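Local coordinates for uncharacterized ATP-binding protein MJ1010 (Methanocaldococcus jannaschii DSM 2661, PDB 3BJO) that is of unknown function but is thought to bind ATP, with a C-terminal domain, the part described here, probably related to helix-turn-helix domains, at residues 40-54 with 65-79. Numbering follows the deposited sequence.
Sequences IEIRKEDIINALKLF and IPKAVYVYLVKKNIL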
loop_
_atom_site.group_PDB
_atom_site.type_symbol
_atom_site.label_atom_id
_atom_site.label_comp_id
_atom_site.label_asym_id
_atom_site.label_seq_id
_atom_site.Cartn_x
_atom_site.Cartn_y
_atom_site.Cartn_z
ATOM N N ILE A 40 3.125 -16.328 8.056
ATOM C CA ILE A 40 2.239 -16.521 6.909
ATOM C C ILE A 40 2.854 -15.971 5.624
ATOM O O ILE A 40 3.271 -14.792 5.533
ATOM C CB ILE A 40 0.828 -15.899 7.147
ATOM C CG1 ILE A 40 0.092 -16.622 8.295
ATOM C CG2 ILE A 40 -0.002 -15.986 5.844
ATOM C CD1 ILE A 40 -1.090 -15.831 8.894
ATOM N N GLU A 41 2.898 -16.843 4.629
ATOM C CA GLU A 41 3.452 -16.487 3.349
ATOM C C GLU A 41 2.357 -15.898 2.503
ATOM O O GLU A 41 1.242 -16.454 2.429
ATOM C CB GLU A 41 3.998 -17.743 2.663
ATOM C CG GLU A 41 4.791 -17.484 1.404
ATOM C CD GLU A 41 5.346 -18.773 0.841
ATOM O OE1 GLU A 41 6.566 -19.021 1.012
ATOM O OE2 GLU A 41 4.543 -19.544 0.269
ATOM N N ILE A 42 2.670 -14.769 1.876
ATOM C CA ILE A 42 1.769 -14.151 0.916
ATOM C C ILE A 42 2.513 -13.916 -0.384
ATOM O O ILE A 42 3.740 -14.016 -0.424
ATOM C CB ILE A 42 1.192 -12.768 1.438
ATOM C CG1 ILE A 42 2.316 -11.772 1.733
ATOM C CG2 ILE A 42 0.307 -12.983 2.690
ATOM C CD1 ILE A 42 1.844 -10.447 2.227
ATOM N N ARG A 43 1.738 -13.543 -1.405
ATOM C CA ARG A 43 2.159 -13.476 -2.802
ATOM C C ARG A 43 1.902 -12.095 -3.352
ATOM O O ARG A 43 0.943 -11.425 -2.956
ATOM C CB ARG A 43 1.300 -14.440 -3.656
ATOM C CG ARG A 43 1.348 -15.870 -3.287
ATOM C CD ARG A 43 0.617 -16.706 -4.394
ATOM N NE ARG A 43 -0.841 -16.474 -4.301
ATOM C CZ ARG A 43 -1.683 -16.304 -5.331
ATOM N NH1 ARG A 43 -1.261 -16.301 -6.599
ATOM N NH2 ARG A 43 -2.968 -16.108 -5.081
ATOM N N LYS A 44 2.741 -11.692 -4.301
ATOM C CA LYS A 44 2.559 -10.440 -5.051
ATOM C C LYS A 44 1.117 -10.263 -5.487
ATOM O O LYS A 44 0.547 -9.181 -5.329
ATOM C CB LYS A 44 3.414 -10.415 -6.301
ATOM C CG LYS A 44 3.512 -8.977 -6.870
ATOM C CD LYS A 44 4.367 -8.900 -8.108
ATOM C CE LYS A 44 4.437 -7.453 -8.616
ATOM N NZ LYS A 44 5.284 -7.339 -9.857
ATOM N N GLU A 45 0.528 -11.323 -6.035
ATOM C CA GLU A 45 -0.831 -11.241 -6.567
ATOM C C GLU A 45 -1.800 -10.755 -5.495
ATOM O O GLU A 45 -2.655 -9.978 -5.774
ATOM C CB GLU A 45 -1.305 -12.593 -7.148
ATOM C CG GLU A 45 -0.336 -13.250 -8.125
ATOM C CD GLU A 45 0.882 -13.871 -7.425
ATOM O OE1 GLU A 45 0.772 -14.974 -6.878
ATOM O OE2 GLU A 45 1.953 -13.267 -7.432
ATOM N N ASP A 46 -1.656 -11.249 -4.266
ATOM C CA ASP A 46 -2.577 -10.923 -3.169
ATOM C C ASP A 46 -2.424 -9.436 -2.787
ATOM O O ASP A 46 -3.401 -8.720 -2.448
ATOM C CB ASP A 46 -2.253 -11.773 -1.903
ATOM C CG ASP A 46 -2.256 -13.311 -2.155
ATOM O OD1 ASP A 46 -3.009 -13.760 -3.074
ATOM O OD2 ASP A 46 -1.468 -14.045 -1.441
ATOM N N ILE A 47 -1.173 -8.998 -2.805
ATOM C CA ILE A 47 -0.833 -7.637 -2.455
ATOM C C ILE A 47 -1.436 -6.635 -3.484
ATOM O O ILE A 47 -2.034 -5.616 -3.099
ATOM C CB ILE A 47 0.718 -7.521 -2.346
ATOM C CG1 ILE A 47 1.178 -8.191 -1.037
ATOM C CG2 ILE A 47 1.159 -6.019 -2.358
ATOM C CD1 ILE A 47 2.626 -8.727 -1.008
ATOM N N ILE A 48 -1.252 -6.936 -4.772
ATOM C CA ILE A 48 -1.806 -6.158 -5.900
ATOM C C ILE A 48 -3.313 -6.110 -5.793
ATOM O O ILE A 48 -3.919 -5.060 -5.892
ATOM C CB ILE A 48 -1.385 -6.781 -7.247
ATOM C CG1 ILE A 48 0.162 -6.802 -7.414
ATOM C CG2 ILE A 48 -2.168 -6.188 -8.452
ATOM C CD1 ILE A 48 0.797 -5.587 -8.089
ATOM N N ASN A 49 -3.935 -7.254 -5.587
ATOM C CA ASN A 49 -5.390 -7.273 -5.397
ATOM C C ASN A 49 -5.899 -6.350 -4.282
ATOM O O ASN A 49 -6.866 -5.648 -4.492
ATOM C CB ASN A 49 -5.915 -8.725 -5.269
ATOM C CG ASN A 49 -5.859 -9.460 -6.612
ATOM O OD1 ASN A 49 -5.574 -8.849 -7.645
ATOM N ND2 ASN A 49 -6.129 -10.752 -6.605
ATOM N N ALA A 50 -5.213 -6.312 -3.127
ATOM C CA ALA A 50 -5.666 -5.489 -2.030
ATOM C C ALA A 50 -5.493 -4.013 -2.395
ATOM O O ALA A 50 -6.365 -3.167 -2.131
ATOM C CB ALA A 50 -4.824 -5.802 -0.762
ATOM N N LEU A 51 -4.341 -3.690 -2.959
ATOM C CA LEU A 51 -4.038 -2.278 -3.275
ATOM C C LEU A 51 -4.956 -1.745 -4.375
ATOM O O LEU A 51 -5.297 -0.565 -4.406
ATOM C CB LEU A 51 -2.582 -2.160 -3.696
ATOM C CG LEU A 51 -1.589 -2.232 -2.531
ATOM C CD1 LEU A 51 -0.107 -2.186 -3.062
ATOM C CD2 LEU A 51 -1.790 -1.110 -1.525
ATOM N N LYS A 52 -5.352 -2.626 -5.290
ATOM C CA LYS A 52 -6.184 -2.190 -6.389
ATOM C C LYS A 52 -7.513 -1.676 -5.847
ATOM O O LYS A 52 -8.186 -0.845 -6.477
ATOM C CB LYS A 52 -6.383 -3.311 -7.418
ATOM C CG LYS A 52 -5.340 -3.243 -8.545
ATOM C CD LYS A 52 -5.125 -4.547 -9.332
ATOM C CE LYS A 52 -6.322 -5.069 -10.020
ATOM N NZ LYS A 52 -5.968 -5.973 -11.201
ATOM N N LEU A 53 -7.864 -2.129 -4.650
ATOM C CA LEU A 53 -9.149 -1.733 -4.042
ATOM C C LEU A 53 -9.158 -0.218 -3.777
ATOM O O LEU A 53 -10.204 0.432 -3.777
ATOM C CB LEU A 53 -9.408 -2.503 -2.740
ATOM C CG LEU A 53 -9.816 -3.982 -2.835
ATOM C CD1 LEU A 53 -9.920 -4.629 -1.414
ATOM C CD2 LEU A 53 -11.152 -4.180 -3.594
ATOM N N PHE A 54 -7.973 0.334 -3.578
ATOM C CA PHE A 54 -7.848 1.742 -3.247
ATOM C C PHE A 54 -7.876 2.620 -4.505
ATOM O O PHE A 54 -7.775 3.847 -4.409
ATOM C CB PHE A 54 -6.524 1.956 -2.499
ATOM C CG PHE A 54 -6.529 1.381 -1.090
ATOM C CD1 PHE A 54 -6.933 2.168 -0.000
ATOM C CD2 PHE A 54 -6.195 0.046 -0.861
ATOM C CE1 PHE A 54 -6.984 1.622 1.324
ATOM C CE2 PHE A 54 -6.218 -0.498 0.461
ATOM C CZ PHE A 54 -6.608 0.300 1.545
ATOM N N ILE A 65 -9.725 -7.849 2.797
ATOM C CA ILE A 65 -8.297 -8.150 2.607
ATOM C C ILE A 65 -7.791 -9.080 3.724
ATOM O O ILE A 65 -8.131 -8.858 4.890
ATOM C CB ILE A 65 -7.445 -6.828 2.670
ATOM C CG1 ILE A 65 -7.840 -5.889 1.524
ATOM C CG2 ILE A 65 -5.916 -7.160 2.533
ATOM C CD1 ILE A 65 -7.378 -4.400 1.764
ATOM N N PRO A 66 -7.033 -10.141 3.372
ATOM C CA PRO A 66 -6.528 -10.993 4.424
ATOM C C PRO A 66 -5.612 -10.203 5.342
ATOM O O PRO A 66 -4.767 -9.417 4.872
ATOM C CB PRO A 66 -5.671 -12.024 3.685
ATOM C CG PRO A 66 -6.215 -12.014 2.255
ATOM C CD PRO A 66 -6.602 -10.587 2.033
ATOM N N LYS A 67 -5.766 -10.490 6.624
ATOM C CA LYS A 67 -5.014 -9.869 7.658
ATOM C C LYS A 67 -3.521 -9.937 7.351
ATOM O O LYS A 67 -2.859 -8.928 7.449
ATOM C CB LYS A 67 -5.372 -10.413 9.057
ATOM C CG LYS A 67 -4.571 -9.688 10.192
ATOM C CD LYS A 67 -5.078 -10.051 11.587
ATOM C CE LYS A 67 -4.347 -9.214 12.650
ATOM N NZ LYS A 67 -4.706 -9.629 14.012
ATOM N N ALA A 68 -3.012 -11.092 6.922
ATOM C CA ALA A 68 -1.577 -11.212 6.641
ATOM C C ALA A 68 -1.170 -10.190 5.611
ATOM O O ALA A 68 -0.111 -9.596 5.727
ATOM C CB ALA A 68 -1.242 -12.589 6.123
ATOM N N VAL A 69 -2.032 -10.002 4.600
ATOM C CA VAL A 69 -1.755 -9.035 3.513
ATOM C C VAL A 69 -1.767 -7.595 4.030
ATOM O O VAL A 69 -0.820 -6.841 3.806
ATOM C CB VAL A 69 -2.730 -9.178 2.320
ATOM C CG1 VAL A 69 -2.451 -8.034 1.285
ATOM C CG2 VAL A 69 -2.626 -10.550 1.688
ATOM N N TYR A 70 -2.814 -7.186 4.754
ATOM C CA TYR A 70 -2.789 -5.795 5.186
ATOM C C TYR A 70 -1.774 -5.515 6.306
ATOM O O TYR A 70 -1.267 -4.389 6.406
ATOM C CB TYR A 70 -4.205 -5.214 5.445
ATOM C CG TYR A 70 -4.961 -5.720 6.688
ATOM C CD1 TYR A 70 -6.120 -6.523 6.559
ATOM C CD2 TYR A 70 -4.551 -5.349 7.947
ATOM C CE1 TYR A 70 -6.828 -6.953 7.706
ATOM C CE2 TYR A 70 -5.231 -5.758 9.087
ATOM C CZ TYR A 70 -6.351 -6.560 8.961
ATOM O OH TYR A 70 -6.955 -6.961 10.100
ATOM N N VAL A 71 -1.500 -6.499 7.174
ATOM C CA VAL A 71 -0.406 -6.338 8.166
ATOM C C VAL A 71 0.945 -6.064 7.463
ATOM O O VAL A 71 1.710 -5.192 7.887
ATOM C CB VAL A 71 -0.285 -7.537 9.093
ATOM C CG1 VAL A 71 1.105 -7.569 9.809
ATOM C CG2 VAL A 71 -1.409 -7.493 10.136
ATOM N N TYR A 72 1.221 -6.805 6.386
ATOM C CA TYR A 72 2.441 -6.564 5.608
ATOM C C TYR A 72 2.432 -5.131 5.073
ATOM O O TYR A 72 3.430 -4.430 5.173
ATOM C CB TYR A 72 2.562 -7.614 4.472
ATOM C CG TYR A 72 3.770 -7.444 3.553
ATOM C CD1 TYR A 72 5.047 -7.810 3.963
ATOM C CD2 TYR A 72 3.626 -6.892 2.283
ATOM C CE1 TYR A 72 6.172 -7.632 3.101
ATOM C CE2 TYR A 72 4.730 -6.710 1.435
ATOM C CZ TYR A 72 5.983 -7.087 1.861
ATOM O OH TYR A 72 7.042 -6.875 1.024
ATOM N N LEU A 73 1.289 -4.690 4.531
ATOM C CA LEU A 73 1.206 -3.380 3.859
ATOM C C LEU A 73 1.290 -2.218 4.873
ATOM O O LEU A 73 1.745 -1.132 4.549
ATOM C CB LEU A 73 -0.104 -3.282 3.069
ATOM C CG LEU A 73 -0.228 -4.164 1.803
ATOM C CD1 LEU A 73 -1.670 -4.153 1.266
ATOM C CD2 LEU A 73 0.689 -3.619 0.741
ATOM N N VAL A 74 0.854 -2.473 6.110
ATOM C CA VAL A 74 1.045 -1.522 7.196
ATOM C C VAL A 74 2.510 -1.536 7.633
ATOM O O VAL A 74 3.119 -0.495 7.749
ATOM C CB VAL A 74 0.065 -1.796 8.390
ATOM C CG1 VAL A 74 0.369 -0.827 9.593
ATOM C CG2 VAL A 74 -1.376 -1.626 7.908
ATOM N N LYS A 75 3.075 -2.722 7.853
ATOM C CA LYS A 75 4.471 -2.844 8.285
ATOM C C LYS A 75 5.356 -2.067 7.322
ATOM O O LYS A 75 6.302 -1.380 7.731
ATOM C CB LYS A 75 4.895 -4.306 8.286
ATOM C CG LYS A 75 6.298 -4.579 8.839
ATOM C CD LYS A 75 6.926 -5.835 8.176
ATOM C CE LYS A 75 8.456 -5.956 8.488
ATOM N NZ LYS A 75 9.258 -4.810 7.915
ATOM N N LYS A 76 5.017 -2.182 6.037
ATOM C CA LYS A 76 5.790 -1.578 4.959
ATOM C C LYS A 76 5.454 -0.128 4.644
ATOM O O LYS A 76 5.888 0.385 3.610
ATOM C CB LYS A 76 5.669 -2.444 3.689
ATOM C CG LYS A 76 6.305 -3.822 3.844
ATOM C CD LYS A 76 7.844 -3.782 3.869
ATOM C CE LYS A 76 8.440 -5.064 4.457
ATOM N NZ LYS A 76 9.996 -5.080 4.519
ATOM N N ASN A 77 4.685 0.513 5.530
ATOM C CA ASN A 77 4.295 1.914 5.432
ATOM C C ASN A 77 3.558 2.307 4.184
ATOM O O ASN A 77 3.701 3.432 3.711
ATOM C CB ASN A 77 5.512 2.831 5.610
ATOM C CG ASN A 77 6.258 2.514 6.858
ATOM O OD1 ASN A 77 5.706 2.597 7.958
ATOM N ND2 ASN A 77 7.512 2.112 6.703
ATOM N N ILE A 78 2.771 1.378 3.650
ATOM C CA ILE A 78 1.924 1.674 2.502
ATOM C C ILE A 78 0.559 2.138 2.993
ATOM O O ILE A 78 -0.038 3.038 2.407
ATOM C CB ILE A 78 1.752 0.427 1.544
ATOM C CG1 ILE A 78 3.117 -0.206 1.169
ATOM C CG2 ILE A 78 0.961 0.810 0.288
ATOM C CD1 ILE A 78 4.096 0.707 0.450
ATOM N N LEU A 79 0.060 1.495 4.050
ATOM C CA LEU A 79 -1.303 1.703 4.544
ATOM C C LEU A 79 -1.261 2.022 6.035
ATOM O O LEU A 79 -0.312 1.651 6.701
ATOM C CB LEU A 79 -2.090 0.407 4.332
ATOM C CG LEU A 79 -2.941 0.190 3.057
ATOM C CD1 LEU A 79 -2.581 0.947 1.828
ATOM C CD2 LEU A 79 -3.132 -1.259 2.755
#
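The carbonyl oxygen of L73, whose side chain packs on I47, A50 and L51, accepts two backbone bonds, from I78 N at 2.9 Å and from L79 N. The bond from I78, with that of N77 N to V74 O and the positive phi of N77, makes the Schellman motif that ends helix 67-75 and turns I78 and L79 back toward helix 44-52. The two helices cross at -78°, their axes 9.9 Å apart, and meet through apolar side chains. V69 sits at the crossing and divides its branches: CG1, trans to the backbone N (chi1 175°), lies 3.8 Å from A50 CB, while CG2 reaches D46 CB and I42 CG2. The small methyl of A50 also receives I65, whose CG2 comes within 3.7 Å of A50 CB. With chi1 of 59°, I42 holds CG1 between its own N and carbonyl carbon, and CD1 ends 3.7 Å from Y72 CB. I47 CD1 touches the same tyrosine at CE2, the two side chains running nearly perpendicular. At the strand end I40 CG2 meets A68 CB at 3.6 Å. At the other end L51 CD2 lies among the methyls of L73, I78 and L79, and L79 CD1 sits over one face of the F54 ring, offset toward its rim. F22 of helix 3-24 covers I47 and L73, and L88 of strand 87-90 covers F54 and I65. D46 gives the interface its CB; D46 OD2 takes R43 N at 3.2 Å, from above the carboxylate plane, while OD1 salt-bridges R43 NH2. These charges pair within 40-54; apolar burial joins the segments, consistent with a helix-turn-helix core.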